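Local structure of MOBA relate protein (Mycobacterium sp., 2WAW) at residues 14-17 / 22-25. The protein is of unknown function but, as a MobA-like member of the GT-A nucleotidyltransferases, probably transfers a nucleotide from an NTP to a cofactor or a similar acceptor. Numbering follows the deposited sequence.
Sequences GYSR and PKQL
K23 reaches back from the 3-10 turn 23-25 and lays its whole side chain across the loop 14-17. Its NZ donates to Y15 O over 2.9 Å, coming from above the carbonyl plane, 41° out of it. The chain is fully extended beyond CG, the length needed to span the gap; CD and CE run close to Y15 O, CE at 3.3 Å. NZ also donates to V182 O, with D105 as a weak, long ion pair. Lysine suits the place by its length and its terminal donor.

The tight part centres on S16, whose short side chain fits between the two backbones. In the conformer described, its OG takes the N-H of K23 in a nearly straight bond, 3.1 Å and 170°, while K23 CG packs 3.2 Å from the same oxygen. With chi1 at -76°, OG stands beside the serine's own backbone N, opposite the carbonyl carbon, and faces the start of the turn. A second conformer of S16 makes these details less certain. G14 has a positive phi, which glycine tolerates readily, and Y15 adopts a left-handed conformation, consistent with a bend that brings successive carbonyls near K23.

Packing is looser at the margins. P22 comes no nearer than its CA, 4.0 Å from S16 OG; its CB points away from the loop, and its side chain touches E59 of helix 57-63. The Y15 ring leads away from the turn to a cation-pi contact with K156. The sequence fits the glycine-rich signature loop after the first strand of GT-A nucleotidyltransferases, LAAGxSxRxGxxK, whose closing lysine is K23; in MobA relatives this loop binds the nucleotide, and it probably does so here.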
# COMPACT_ATOMS: atom_id res chain seq x y z
N GLY A 14 -4.63 -7.10 -8.55
CA GLY A 14 -6.07 -7.37 -8.55
C GLY A 14 -6.97 -6.26 -8.04
O GLY A 14 -6.66 -5.08 -8.20
N TYR A 15 -8.12 -6.67 -7.47
CA TYR A 15 -9.14 -5.78 -6.92
C TYR A 15 -9.67 -4.79 -7.95
O TYR A 15 -10.05 -3.67 -7.59
CB TYR A 15 -8.63 -5.05 -5.66
CG TYR A 15 -8.23 -5.97 -4.52
CD1 TYR A 15 -6.89 -6.27 -4.27
CD2 TYR A 15 -9.20 -6.51 -3.68
CE1 TYR A 15 -6.53 -7.10 -3.21
CE2 TYR A 15 -8.85 -7.33 -2.63
CZ TYR A 15 -7.52 -7.63 -2.40
OH TYR A 15 -7.20 -8.45 -1.33
N SER A 16 -9.79 -5.23 -9.21
CA SER A 16 -10.19 -4.36 -10.32
C SER A 16 -11.44 -4.81 -11.08
O SER A 16 -11.84 -4.17 -12.05
CB SER A 16 -9.05 -4.23 -11.35
OG SER A 16 -8.02 -3.37 -10.90
N ARG A 17 -12.07 -5.91 -10.66
CA ARG A 17 -13.20 -6.46 -11.45
C ARG A 17 -14.38 -5.53 -11.62
O ARG A 17 -15.02 -5.52 -12.68
CB ARG A 17 -13.66 -7.84 -10.92
CG ARG A 17 -12.63 -8.91 -11.13
CD ARG A 17 -13.22 -10.24 -10.84
NE ARG A 17 -12.20 -11.29 -10.85
CZ ARG A 17 -12.46 -12.58 -11.03
NH1 ARG A 17 -13.71 -12.99 -11.21
NH2 ARG A 17 -11.47 -13.45 -11.00
N PRO A 22 -8.08 -2.42 -15.79
CA PRO A 22 -7.10 -2.38 -14.68
C PRO A 22 -7.05 -1.00 -14.00
O PRO A 22 -6.70 -0.01 -14.64
CB PRO A 22 -5.77 -2.71 -15.39
CG PRO A 22 -6.18 -3.45 -16.67
CD PRO A 22 -7.42 -2.68 -17.08
N LYS A 23 -7.44 -0.93 -12.73
CA LYS A 23 -7.49 0.38 -12.06
C LYS A 23 -6.11 1.04 -11.97
O LYS A 23 -6.02 2.27 -11.92
CB LYS A 23 -8.15 0.28 -10.68
CG LYS A 23 -7.33 -0.47 -9.63
CD LYS A 23 -8.27 -0.69 -8.43
CE LYS A 23 -7.64 -1.48 -7.34
NZ LYS A 23 -8.62 -1.61 -6.23
N GLN A 24 -5.06 0.22 -11.95
CA GLN A 24 -3.67 0.69 -11.86
C GLN A 24 -3.37 1.69 -12.98
O GLN A 24 -2.56 2.61 -12.80
CB GLN A 24 -2.69 -0.51 -11.94
CG GLN A 24 -2.82 -1.56 -10.79
CD GLN A 24 -3.98 -2.56 -10.94
OE1 GLN A 24 -4.29 -3.33 -10.01
NE2 GLN A 24 -4.63 -2.54 -12.10
N LEU A 25 -4.02 1.51 -14.11
CA LEU A 25 -3.77 2.29 -15.31
C LEU A 25 -4.73 3.44 -15.56
O LEU A 25 -4.55 4.15 -16.48
CB LEU A 25 -3.67 1.37 -16.54
CG LEU A 25 -2.62 0.27 -16.45
CD1 LEU A 25 -2.76 -0.69 -17.51
CD2 LEU A 25 -1.23 0.82 -16.43